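Long-range contacts in hypothetical protein (Legionella pneumophila subsp. pneumophila, PDB 4JX2), which is of unknown function but is probably secreted, carries a DUF5624 domain and combines many alpha-helices with a small mixed beta-sheet: residues 113-117 against 230-234; 180-184 against 422-426; 259-263 against 277-281; 369-373 against 386-391. All blocks are in the same frame, centred on the assembly; numbering follows the deposited sequence.

Contact 1: 113-117 against 230-234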
loop_
_atom_site.group_PDB
_atom_site.type_symbol
_atom_site.label_atom_id
_atom_site.label_comp_id
_atom_site.label_asym_id
_atom_site.label_seq_id
_atom_site.Cartn_x
_atom_site.Cartn_y
_atom_site.Cartn_z
HETATM N N MSE A 113 -8.893 -26.901 6.940
HETATM C CA MSE A 113 -7.569 -26.897 6.353
HETATM C C MSE A 113 -6.628 -25.881 7.004
HETATM O O MSE A 113 -5.465 -26.215 7.243
HETATM C CB MSE A 113 -7.699 -26.617 4.869
HETATM C CG MSE A 113 -6.814 -27.485 3.978
HETATM SE SE MSE A 113 -6.746 -29.409 4.264
HETATM C CE MSE A 113 -8.594 -29.841 4.320
ATOM N N THR A 114 -7.116 -24.662 7.308
ATOM C CA THR A 114 -6.310 -23.592 7.924
ATOM C C THR A 114 -5.882 -23.998 9.343
ATOM O O THR A 114 -4.739 -23.741 9.702
ATOM C CB THR A 114 -7.073 -22.252 7.890
ATOM O OG1 THR A 114 -7.327 -21.932 6.522
ATOM C CG2 THR A 114 -6.317 -21.108 8.531
ATOM N N ALA A 115 -6.782 -24.653 10.111
ATOM C CA ALA A 115 -6.527 -25.140 11.462
ATOM C C ALA A 115 -5.309 -26.067 11.492
ATOM O O ALA A 115 -4.478 -25.951 12.388
ATOM C CB ALA A 115 -7.765 -25.864 12.013
ATOM N N ILE A 116 -5.191 -26.960 10.498
ATOM C CA ILE A 116 -4.057 -27.893 10.382
ATOM C C ILE A 116 -2.761 -27.120 9.970
ATOM O O ILE A 116 -1.716 -27.369 10.568
ATOM C CB ILE A 116 -4.384 -29.099 9.427
ATOM C CG1 ILE A 116 -5.589 -29.924 9.955
ATOM C CG2 ILE A 116 -3.146 -29.998 9.150
ATOM C CD1 ILE A 116 -5.433 -30.612 11.385
ATOM N N SER A 117 -2.853 -26.172 8.997
ATOM C CA SER A 117 -1.730 -25.347 8.477
ATOM C C SER A 117 -1.053 -24.551 9.555
ATOM O O SER A 117 0.171 -24.397 9.532
ATOM C CB SER A 117 -2.216 -24.345 7.422
ATOM O OG SER A 117 -2.776 -24.917 6.250
ATOM N N THR A 230 -1.593 -28.355 2.736
ATOM C CA THR A 230 -2.805 -27.740 3.292
ATOM C C THR A 230 -3.044 -26.363 2.691
ATOM O O THR A 230 -4.184 -26.077 2.340
ATOM C CB THR A 230 -2.739 -27.660 4.812
ATOM O OG1 THR A 230 -1.493 -27.074 5.207
ATOM C CG2 THR A 230 -2.915 -28.993 5.464
ATOM N N PHE A 231 -1.991 -25.524 2.553
ATOM C CA PHE A 231 -2.108 -24.196 1.946
ATOM C C PHE A 231 -2.582 -24.324 0.481
ATOM O O PHE A 231 -3.467 -23.578 0.036
ATOM C CB PHE A 231 -0.771 -23.420 2.021
ATOM C CG PHE A 231 -0.458 -22.760 3.345
ATOM C CD1 PHE A 231 -1.423 -22.028 4.022
ATOM C CD2 PHE A 231 0.826 -22.812 3.883
ATOM C CE1 PHE A 231 -1.116 -21.387 5.234
ATOM C CE2 PHE A 231 1.121 -22.206 5.115
ATOM C CZ PHE A 231 0.153 -21.478 5.771
HETATM N N MSE A 232 -1.997 -25.296 -0.248
HETATM C CA MSE A 232 -2.341 -25.627 -1.629
HETATM C C MSE A 232 -3.825 -25.978 -1.772
HETATM O O MSE A 232 -4.457 -25.560 -2.736
HETATM C CB MSE A 232 -1.505 -26.824 -2.118
HETATM C CG MSE A 232 -0.106 -26.475 -2.520
HETATM SE SE MSE A 232 0.040 -25.430 -4.142
HETATM C CE MSE A 232 1.982 -25.223 -4.260
ATOM N N LEU A 233 -4.374 -26.756 -0.834
ATOM C CA LEU A 233 -5.763 -27.206 -0.930
ATOM C C LEU A 233 -6.717 -26.090 -0.656
ATOM O O LEU A 233 -7.784 -26.039 -1.260
ATOM C CB LEU A 233 -6.044 -28.394 -0.004
ATOM C CG LEU A 233 -5.311 -29.715 -0.343
ATOM C CD1 LEU A 233 -5.442 -30.671 0.793
ATOM C CD2 LEU A 233 -5.830 -30.343 -1.633
ATOM N N THR A 234 -6.316 -25.180 0.225
ATOM C CA THR A 234 -7.064 -23.990 0.609
ATOM C C THR A 234 -7.147 -23.066 -0.609
ATOM O O THR A 234 -8.249 -22.624 -0.927
ATOM C CB THR A 234 -6.417 -23.334 1.841
ATOM O OG1 THR A 234 -6.445 -24.242 2.950
ATOM C CG2 THR A 234 -7.109 -22.083 2.251
HETATM O O HOH W 1 -4.673 -23.263 4.750
#
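Ser117 and Thr230 meet hydroxyl to hydroxyl, with Ser117 OG 2.7 Å from Thr230 OG1, at the join of two nearly antiparallel helices whose segment axes cross at -156° and come within 9.1 Å. Ser117 OG also lies 3.1 Å from the carbonyl O of Met113, one turn back on its own helix. Thr230 OG1 has further partners in the carbonyls of Val226 and Met227. A water joins three of the hydroxyls: it donates to Thr234 OG1 at 2.7 Å, pairs with Ser117 OG at 2.9 Å and makes a weak, long bond to Thr114 OG1, whose main partner is Phe110 O. Thr234 OG1 sits anti to its carbonyl carbon (chi1 -62°), which folds it back to give a bond of 3.0 Å to Thr230 O; that oxygen takes Thr234 N from the opposite face of its plane.

The apolar part is carried by selenomethionine Met113. Its CB and CG pass Thr234 OG1, and the bend at chi2 then sets SE 3.9 Å from Leu233 CD1. Methyl CG2 of Thr230 meets CG2 of Ile116 at 3.8 Å, the two side chains crossing at about a right angle. Ser117 CB lies over one face of the Phe231 ring, offset toward the rim, as a CH-pi contact.

Helix 175-197 packs on Ile116, Thr230 and Leu233, helices 366-378 and 386-398 on Phe231 and Met232, and Leu37 of the second subunit on Ile116.

Contact 2: 180-184 against 422-426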
loop_
_atom_site.group_PDB
_atom_site.type_symbol
_atom_site.label_atom_id
_atom_site.label_comp_id
_atom_site.label_asym_id
_atom_site.label_seq_id
_atom_site.Cartn_x
_atom_site.Cartn_y
_atom_site.Cartn_z
ATOM N N ASN A 180 -5.510 -39.210 4.987
ATOM C CA ASN A 180 -4.294 -39.788 5.564
ATOM C C ASN A 180 -3.333 -38.721 6.044
ATOM O O ASN A 180 -2.661 -38.903 7.067
ATOM C CB ASN A 180 -3.595 -40.672 4.553
ATOM C CG ASN A 180 -4.354 -41.920 4.215
ATOM O OD1 ASN A 180 -5.208 -42.402 4.969
ATOM N ND2 ASN A 180 -4.029 -42.479 3.075
HETATM N N MSE A 181 -3.280 -37.604 5.302
HETATM C CA MSE A 181 -2.422 -36.488 5.610
HETATM C C MSE A 181 -2.855 -35.793 6.919
HETATM O O MSE A 181 -1.984 -35.499 7.746
HETATM C CB MSE A 181 -2.391 -35.506 4.454
HETATM C CG MSE A 181 -1.404 -34.408 4.695
HETATM SE SE MSE A 181 -2.046 -32.741 4.083
HETATM C CE MSE A 181 -3.354 -32.485 5.483
ATOM N N ILE A 182 -4.179 -35.542 7.115
ATOM C CA ILE A 182 -4.656 -34.895 8.343
ATOM C C ILE A 182 -4.418 -35.860 9.525
ATOM O O ILE A 182 -3.986 -35.429 10.599
ATOM C CB ILE A 182 -6.125 -34.411 8.227
ATOM C CG1 ILE A 182 -6.222 -33.249 7.226
ATOM C CG2 ILE A 182 -6.692 -33.974 9.593
ATOM C CD1 ILE A 182 -7.450 -33.203 6.452
ATOM N N ASP A 183 -4.628 -37.168 9.298
ATOM C CA ASP A 183 -4.372 -38.192 10.302
ATOM C C ASP A 183 -2.873 -38.180 10.702
ATOM O O ASP A 183 -2.556 -38.078 11.892
ATOM C CB ASP A 183 -4.810 -39.560 9.787
ATOM C CG ASP A 183 -4.796 -40.619 10.866
ATOM O OD1 ASP A 183 -5.633 -40.534 11.797
ATOM O OD2 ASP A 183 -3.919 -41.506 10.814
ATOM N N TYR A 184 -1.974 -38.216 9.695
ATOM C CA TYR A 184 -0.515 -38.143 9.835
ATOM C C TYR A 184 -0.084 -36.865 10.586
ATOM O O TYR A 184 0.771 -36.925 11.484
ATOM C CB TYR A 184 0.158 -38.179 8.441
ATOM C CG TYR A 184 1.660 -37.998 8.495
ATOM C CD1 TYR A 184 2.495 -39.037 8.907
ATOM C CD2 TYR A 184 2.251 -36.782 8.150
ATOM C CE1 TYR A 184 3.877 -38.874 8.963
ATOM C CE2 TYR A 184 3.635 -36.606 8.210
ATOM C CZ TYR A 184 4.443 -37.661 8.602
ATOM O OH TYR A 184 5.800 -37.496 8.676
ATOM N N TYR A 422 1.331 -39.914 2.031
ATOM C CA TYR A 422 1.188 -39.936 3.488
ATOM C C TYR A 422 0.725 -41.312 3.974
ATOM O O TYR A 422 -0.165 -41.895 3.344
ATOM C CB TYR A 422 0.185 -38.867 3.945
ATOM C CG TYR A 422 0.679 -37.462 3.722
ATOM C CD1 TYR A 422 1.499 -36.834 4.659
ATOM C CD2 TYR A 422 0.364 -36.768 2.556
ATOM C CE1 TYR A 422 1.976 -35.540 4.452
ATOM C CE2 TYR A 422 0.841 -35.477 2.333
ATOM C CZ TYR A 422 1.655 -34.870 3.282
ATOM O OH TYR A 422 2.128 -33.602 3.069
ATOM N N PRO A 423 1.278 -41.832 5.103
ATOM C CA PRO A 423 0.846 -43.150 5.620
ATOM C C PRO A 423 -0.621 -43.187 6.049
ATOM O O PRO A 423 -1.166 -42.151 6.435
ATOM C CB PRO A 423 1.753 -43.352 6.839
ATOM C CG PRO A 423 2.911 -42.490 6.596
ATOM C CD PRO A 423 2.341 -41.272 5.958
ATOM N N ASN A 424 -1.241 -44.383 6.009
ATOM C CA ASN A 424 -2.645 -44.630 6.363
ATOM C C ASN A 424 -2.831 -44.925 7.863
ATOM O O ASN A 424 -3.649 -44.263 8.510
ATOM C CB ASN A 424 -3.232 -45.786 5.521
ATOM C CG ASN A 424 -2.407 -47.054 5.526
ATOM O OD1 ASN A 424 -1.169 -47.043 5.450
ATOM N ND2 ASN A 424 -3.074 -48.182 5.638
ATOM N N ASN A 425 -2.109 -45.910 8.417
ATOM C CA ASN A 425 -2.251 -46.219 9.845
ATOM C C ASN A 425 -1.195 -45.428 10.608
ATOM O O ASN A 425 0.006 -45.712 10.474
ATOM C CB ASN A 425 -2.193 -47.746 10.146
ATOM C CG ASN A 425 -1.072 -48.561 9.513
ATOM O OD1 ASN A 425 -0.214 -48.065 8.757
ATOM N ND2 ASN A 425 -1.060 -49.852 9.821
ATOM N N ASN A 426 -1.637 -44.363 11.321
ATOM C CA ASN A 426 -0.712 -43.488 12.048
ATOM C C ASN A 426 -0.869 -43.658 13.554
ATOM O O ASN A 426 -1.990 -43.856 14.043
ATOM C CB ASN A 426 -0.859 -42.048 11.629
ATOM C CG ASN A 426 -0.473 -41.861 10.183
ATOM O OD1 ASN A 426 0.690 -42.038 9.790
ATOM N ND2 ASN A 426 -1.458 -41.576 9.344
#
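Selenomethionine Met181 lies on the Tyr422 ring, joining a CH-pi to a Met-aromatic contact and fastening an irregular segment near the C-terminus, 422-426, to helix 175-197. The CH-pi part is made by CG of Met181, which stands over the middle of the Tyr422 ring, 3.3 Å from its centroid; the Met-aromatic part belongs to SE, placed obliquely to the same ring. With CG of Met181 anti to the backbone N (chi1 -174°), the two side chains run side by side in the same direction.

Tyr184 comes to the edge of that Tyr422 ring, its CD2 3.6 Å from Tyr422 CD1, with the ring planes 53° apart. CD1, on the other flank of the Tyr184 ring, touches Pro423 CD at 3.7 Å and has Asn426 OD1 beside it, in the ring plane.

The polar grip falls to Asn426 ND2, which serves two acceptors. It gives a fairly straight bond of 2.9 Å to Asp183 OD2 (161° at the hydrogen), meeting the anti side of the carboxylate, and a second one of 3.0 Å to Pro423 O from above the plane of that carbonyl. The second bond closes 423-426 on itself and probably steadies the amide toward the helix. Asn180 CB rests against the same Pro423 O at 3.4 Å.

Farther out, Tyr422 is positioned by its OH bonding Gly410 O and by an edge-to-face contact with Phe415, and Tyr184 by its OH reaching Ile221 O. The other carboxylate oxygen of Asp183, OD1, forms a salt bridge with Lys152 NZ of helix 136-155.

Contact 3: 259-263 against 277-281; sequences IIRFV and NWLVP
Asn277 OD1 accepts from Leu279 N at 3.0 Å, in the plane of the side-chain carbonyl and on a lone pair, with an angle of 153° at the hydrogen. This is an Asx turn, a capping bond at the approach to helix 279-286. It is backed by the peptide of Val280, whose N is 3.2 Å from Asn277 O. The other half of the amide, ND2, bonds Gly271 O and passes Ile260 CG2 of strand 257-262 at 3.8 Å. Both OD1 and ND2 are thus engaged, which should fix the flip of the amide.

The rest of the meeting with the strand is carbon on carbon. In Phe262, CG anti to the backbone N (chi1 -175°) carries the ring toward the helix, and chi2 of 88° turns a face to Leu279; over it stands Leu279 CD1, 4.0 Å from the centroid, in a CH-pi contact that lies toward the CB side of the ring. Two residues back, the extended Ile260 chain brings CD1 to 3.8 Å from Val280 CG2, crossing it at about a right angle.

Strand 257-262 and helix 279-286 are the first two elements of a beta-alpha-beta crossover completed by strand 296-298, and Phe82 of strand 79-84 also touches Ile260 and Leu279. The OD1 bond shapes the start of the helix and the ND2 bond ties it to the loop before it, whereas the helix is seated on the sheet by apolar side chains, so the interface between the two probably owes its stability to hydrophobic burial.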
loop_
_atom_site.group_PDB
_atom_site.type_symbol
_atom_site.label_atom_id
_atom_site.label_comp_id
_atom_site.label_asym_id
_atom_site.label_seq_id
_atom_site.Cartn_x
_atom_site.Cartn_y
_atom_site.Cartn_z
ATOM N N ILE A 259 -11.184 -3.432 -8.348
ATOM C CA ILE A 259 -10.787 -2.750 -7.116
ATOM C C ILE A 259 -10.416 -3.819 -6.103
ATOM O O ILE A 259 -11.226 -4.714 -5.812
ATOM C CB ILE A 259 -11.889 -1.787 -6.583
ATOM C CG1 ILE A 259 -11.991 -0.527 -7.469
ATOM C CG2 ILE A 259 -11.677 -1.439 -5.081
ATOM C CD1 ILE A 259 -13.221 0.273 -7.240
ATOM N N ILE A 260 -9.189 -3.725 -5.573
ATOM C CA ILE A 260 -8.688 -4.644 -4.555
ATOM C C ILE A 260 -8.431 -3.864 -3.257
ATOM O O ILE A 260 -7.563 -2.995 -3.210
ATOM C CB ILE A 260 -7.442 -5.438 -5.030
ATOM C CG1 ILE A 260 -7.786 -6.311 -6.279
ATOM C CG2 ILE A 260 -6.870 -6.272 -3.875
ATOM C CD1 ILE A 260 -6.638 -6.902 -7.032
ATOM N N ARG A 261 -9.221 -4.174 -2.224
ATOM C CA ARG A 261 -9.145 -3.664 -0.847
ATOM C C ARG A 261 -9.330 -4.900 0.052
ATOM O O ARG A 261 -10.158 -4.941 0.954
ATOM C CB ARG A 261 -10.189 -2.553 -0.609
ATOM C CG ARG A 261 -10.022 -1.817 0.714
ATOM C CD ARG A 261 -11.373 -1.689 1.382
ATOM N NE ARG A 261 -11.309 -1.060 2.699
ATOM C CZ ARG A 261 -11.210 -1.729 3.840
ATOM N NH1 ARG A 261 -11.143 -3.050 3.838
ATOM N NH2 ARG A 261 -11.174 -1.078 4.994
ATOM N N PHE A 262 -8.573 -5.946 -0.279
ATOM C CA PHE A 262 -8.602 -7.246 0.369
ATOM C C PHE A 262 -7.692 -7.291 1.604
ATOM O O PHE A 262 -6.499 -6.965 1.531
ATOM C CB PHE A 262 -8.185 -8.308 -0.637
ATOM C CG PHE A 262 -8.278 -9.718 -0.121
ATOM C CD1 PHE A 262 -9.463 -10.440 -0.235
ATOM C CD2 PHE A 262 -7.166 -10.349 0.425
ATOM C CE1 PHE A 262 -9.528 -11.758 0.187
ATOM C CE2 PHE A 262 -7.242 -11.660 0.885
ATOM C CZ PHE A 262 -8.413 -12.359 0.743
ATOM N N VAL A 263 -8.275 -7.730 2.734
ATOM C CA VAL A 263 -7.615 -7.815 4.031
ATOM C C VAL A 263 -7.587 -9.274 4.496
ATOM O O VAL A 263 -8.644 -9.891 4.716
ATOM C CB VAL A 263 -8.256 -6.900 5.116
ATOM C CG1 VAL A 263 -7.295 -6.691 6.287
ATOM C CG2 VAL A 263 -8.723 -5.565 4.538
ATOM N N ASN A 277 0.114 -9.702 -3.797
ATOM C CA ASN A 277 -1.295 -10.070 -3.800
ATOM C C ASN A 277 -1.601 -10.970 -4.995
ATOM O O ASN A 277 -1.718 -10.502 -6.137
ATOM C CB ASN A 277 -2.228 -8.839 -3.782
ATOM C CG ASN A 277 -3.618 -9.167 -3.264
ATOM O OD1 ASN A 277 -4.261 -10.146 -3.664
ATOM N ND2 ASN A 277 -4.088 -8.418 -2.302
ATOM N N TRP A 278 -1.804 -12.267 -4.710
ATOM C CA TRP A 278 -2.070 -13.276 -5.726
ATOM C C TRP A 278 -3.421 -13.101 -6.387
ATOM O O TRP A 278 -3.698 -13.787 -7.381
ATOM C CB TRP A 278 -1.925 -14.686 -5.141
ATOM C CG TRP A 278 -2.825 -14.966 -3.978
ATOM C CD1 TRP A 278 -2.500 -14.891 -2.662
ATOM C CD2 TRP A 278 -4.210 -15.360 -4.030
ATOM N NE1 TRP A 278 -3.602 -15.172 -1.882
ATOM C CE2 TRP A 278 -4.657 -15.493 -2.696
ATOM C CE3 TRP A 278 -5.117 -15.623 -5.082
ATOM C CZ2 TRP A 278 -5.978 -15.843 -2.378
ATOM C CZ3 TRP A 278 -6.415 -16.001 -4.771
ATOM C CH2 TRP A 278 -6.839 -16.103 -3.437
ATOM N N LEU A 279 -4.265 -12.167 -5.875
ATOM C CA LEU A 279 -5.567 -11.898 -6.514
ATOM C C LEU A 279 -5.357 -11.280 -7.877
ATOM O O LEU A 279 -6.184 -11.463 -8.760
ATOM C CB LEU A 279 -6.479 -10.991 -5.676
ATOM C CG LEU A 279 -7.102 -11.566 -4.424
ATOM C CD1 LEU A 279 -7.798 -10.495 -3.663
ATOM C CD2 LEU A 279 -8.069 -12.687 -4.736
ATOM N N VAL A 280 -4.243 -10.541 -8.044
ATOM C CA VAL A 280 -3.905 -9.853 -9.284
ATOM C C VAL A 280 -3.664 -10.906 -10.398
ATOM O O VAL A 280 -4.471 -10.907 -11.345
ATOM C CB VAL A 280 -2.748 -8.839 -9.111
ATOM C CG1 VAL A 280 -2.412 -8.163 -10.442
ATOM C CG2 VAL A 280 -3.101 -7.804 -8.050
ATOM N N PRO A 281 -2.686 -11.851 -10.309
ATOM C CA PRO A 281 -2.577 -12.870 -11.372
ATOM C C PRO A 281 -3.833 -13.764 -11.474
ATOM O O PRO A 281 -4.196 -14.155 -12.579
ATOM C CB PRO A 281 -1.356 -13.692 -10.956
ATOM C CG PRO A 281 -1.220 -13.478 -9.478
ATOM C CD PRO A 281 -1.644 -12.049 -9.277
#

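Contact 4: 369-373 against 386-391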
loop_
_atom_site.group_PDB
_atom_site.type_symbol
_atom_site.label_atom_id
_atom_site.label_comp_id
_atom_site.label_asym_id
_atom_site.label_seq_id
_atom_site.Cartn_x
_atom_site.Cartn_y
_atom_site.Cartn_z
ATOM N N PHE A 369 8.598 -23.741 -2.199
ATOM C CA PHE A 369 7.447 -23.334 -1.402
ATOM C C PHE A 369 7.848 -23.098 0.058
ATOM O O PHE A 369 7.377 -22.131 0.673
ATOM C CB PHE A 369 6.333 -24.379 -1.559
ATOM C CG PHE A 369 5.927 -24.482 -3.015
ATOM C CD1 PHE A 369 5.256 -23.434 -3.645
ATOM C CD2 PHE A 369 6.299 -25.580 -3.777
ATOM C CE1 PHE A 369 4.955 -23.492 -5.003
ATOM C CE2 PHE A 369 5.971 -25.654 -5.133
ATOM C CZ PHE A 369 5.306 -24.609 -5.739
ATOM N N LEU A 370 8.793 -23.898 0.571
ATOM C CA LEU A 370 9.324 -23.710 1.926
ATOM C C LEU A 370 10.041 -22.361 2.033
ATOM O O LEU A 370 9.821 -21.630 3.004
ATOM C CB LEU A 370 10.259 -24.864 2.327
ATOM C CG LEU A 370 9.608 -26.245 2.466
ATOM C CD1 LEU A 370 10.538 -27.176 3.094
ATOM C CD2 LEU A 370 8.349 -26.194 3.328
HETATM N N MSE A 371 10.826 -22.002 0.989
HETATM C CA MSE A 371 11.519 -20.727 0.867
HETATM C C MSE A 371 10.505 -19.568 0.834
HETATM O O MSE A 371 10.675 -18.560 1.537
HETATM C CB MSE A 371 12.398 -20.730 -0.369
HETATM C CG MSE A 371 13.606 -21.640 -0.241
HETATM SE SE MSE A 371 14.787 -21.389 -1.767
HETATM C CE MSE A 371 14.275 -22.746 -2.796
ATOM N N ARG A 372 9.414 -19.763 0.097
ATOM C CA ARG A 372 8.371 -18.766 -0.032
ATOM C C ARG A 372 7.554 -18.659 1.264
ATOM O O ARG A 372 7.137 -17.547 1.615
ATOM C CB ARG A 372 7.483 -19.072 -1.242
ATOM C CG ARG A 372 6.597 -17.926 -1.665
ATOM C CD ARG A 372 7.338 -16.671 -2.090
ATOM N NE ARG A 372 6.407 -15.722 -2.705
ATOM C CZ ARG A 372 6.047 -15.768 -3.980
ATOM N NH1 ARG A 372 6.565 -16.680 -4.789
ATOM N NH2 ARG A 372 5.178 -14.891 -4.461
ATOM N N LEU A 373 7.363 -19.791 1.989
ATOM C CA LEU A 373 6.669 -19.791 3.278
ATOM C C LEU A 373 7.448 -18.951 4.295
ATOM O O LEU A 373 6.837 -18.123 4.982
ATOM C CB LEU A 373 6.489 -21.228 3.791
ATOM C CG LEU A 373 5.911 -21.444 5.200
ATOM C CD1 LEU A 373 4.516 -20.811 5.355
ATOM C CD2 LEU A 373 5.851 -22.906 5.519
ATOM N N ASN A 386 0.319 -16.108 -0.019
ATOM C CA ASN A 386 1.261 -15.842 -1.127
ATOM C C ASN A 386 2.258 -16.999 -1.295
ATOM O O ASN A 386 2.922 -17.078 -2.331
ATOM C CB ASN A 386 2.032 -14.543 -0.912
ATOM C CG ASN A 386 1.239 -13.274 -1.059
ATOM O OD1 ASN A 386 0.151 -13.250 -1.623
ATOM N ND2 ASN A 386 1.813 -12.170 -0.614
ATOM N N THR A 387 2.375 -17.894 -0.273
ATOM C CA THR A 387 3.264 -19.062 -0.320
ATOM C C THR A 387 2.922 -19.954 -1.516
ATOM O O THR A 387 3.825 -20.556 -2.111
ATOM C CB THR A 387 3.141 -19.887 0.984
ATOM O OG1 THR A 387 3.440 -19.068 2.102
ATOM C CG2 THR A 387 4.012 -21.124 0.994
ATOM N N VAL A 388 1.606 -20.076 -1.830
ATOM C CA VAL A 388 1.121 -20.975 -2.874
ATOM C C VAL A 388 0.194 -20.281 -3.896
ATOM O O VAL A 388 0.016 -20.815 -4.994
ATOM C CB VAL A 388 0.416 -22.209 -2.245
ATOM C CG1 VAL A 388 1.354 -23.001 -1.325
ATOM C CG2 VAL A 388 -0.891 -21.837 -1.532
ATOM N N GLY A 389 -0.413 -19.151 -3.506
ATOM C CA GLY A 389 -1.377 -18.398 -4.301
ATOM C C GLY A 389 -0.951 -18.109 -5.724
ATOM O O GLY A 389 -1.714 -18.392 -6.659
ATOM N N PHE A 390 0.290 -17.552 -5.897
ATOM C CA PHE A 390 0.868 -17.256 -7.216
ATOM C C PHE A 390 1.058 -18.530 -8.031
ATOM O O PHE A 390 0.745 -18.527 -9.224
ATOM C CB PHE A 390 2.189 -16.475 -7.106
ATOM C CG PHE A 390 2.000 -15.043 -6.662
ATOM C CD1 PHE A 390 1.957 -14.714 -5.310
ATOM C CD2 PHE A 390 1.871 -14.020 -7.594
ATOM C CE1 PHE A 390 1.745 -13.397 -4.897
ATOM C CE2 PHE A 390 1.693 -12.690 -7.177
ATOM C CZ PHE A 390 1.604 -12.396 -5.833
ATOM N N TRP A 391 1.522 -19.625 -7.396
ATOM C CA TRP A 391 1.710 -20.923 -8.073
ATOM C C TRP A 391 0.367 -21.568 -8.483
ATOM O O TRP A 391 0.223 -21.975 -9.640
ATOM C CB TRP A 391 2.522 -21.918 -7.211
ATOM C CG TRP A 391 2.974 -23.091 -8.021
ATOM C CD1 TRP A 391 4.071 -23.152 -8.838
ATOM C CD2 TRP A 391 2.249 -24.314 -8.230
ATOM N NE1 TRP A 391 4.088 -24.349 -9.518
ATOM C CE2 TRP A 391 2.994 -25.092 -9.148
ATOM C CE3 TRP A 391 1.049 -24.837 -7.716
ATOM C CZ2 TRP A 391 2.591 -26.378 -9.543
ATOM C CZ3 TRP A 391 0.640 -26.096 -8.127
ATOM C CH2 TRP A 391 1.418 -26.861 -9.014
#
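Phe369 and Trp391 make the aromatic part of the contact, an edge-to-face pair with ring planes at 84°. The CZ corner of Phe369 points into the face of the indole, 3.6 Å from Trp391 CG, and the centroids of Phe369 and the five-membered ring of Trp391 are 5.0 Å apart. The edge of Phe369 also has the carbonyl O of Thr387 in its plane, 3.6 Å from CD1. Tyr358 adds a second edge-to-face partner for Trp391.

Cationic contacts come from Arg372. CG anti to the backbone N (chi1 -165°) and a bend at chi2 carry its guanidinium across Asn386 toward Phe390; Asn386 O lies over one face, 3.8 Å from NE, without a hydrogen bond. NH2 approaches Phe390 CD1 obliquely at 3.3 Å. Arg351, in a cation-pi contact with Phe390, brings its NH2 close to Arg372 NH2, a like-charge proximity probably offset by the salt bridge of Asp357 with Arg372 NH1.

Van der Waals packing centres on Thr387. Its CG2 faces both Phe369 O, 3.5 Å away, and Leu373 CB, at 3.7 Å, next to the point where the two backbones come nearest. The hydroxyl OG1 turns to Leu384 O, a bond to the linker just ahead of the helix, and so offers its methyl to helix 366-378.

Joined by a short connection, helices 366-378 and 386-398 form a helix-loop-helix unit that is splayed rather than strictly antiparallel, the segment directions differing by 128°, with an aromatic pair filling the wider side and a threonine the narrow one.

Contacts 1, 2 and 4 form a continuous set of touching contacts in the helical part of the protein. Contact 1 lies in the middle: its centre is about 15 Å from that of contact 2, which it touches where Thr230 CG2 meets Met181 CE at 3.5 Å, and about 13 Å from that of contact 4, where Met232 CE packs on Phe369 and Trp391. Contact 4 in turn borders contact 3 through Trp278, which lies against Asn386 and Phe390, so the helical packing continues to the beta-alpha-beta unit. Contacts 2 and 3, centred about 35 Å apart, do not touch. Contacts 1, 3 and 4 also reach the second subunit. No active site is known.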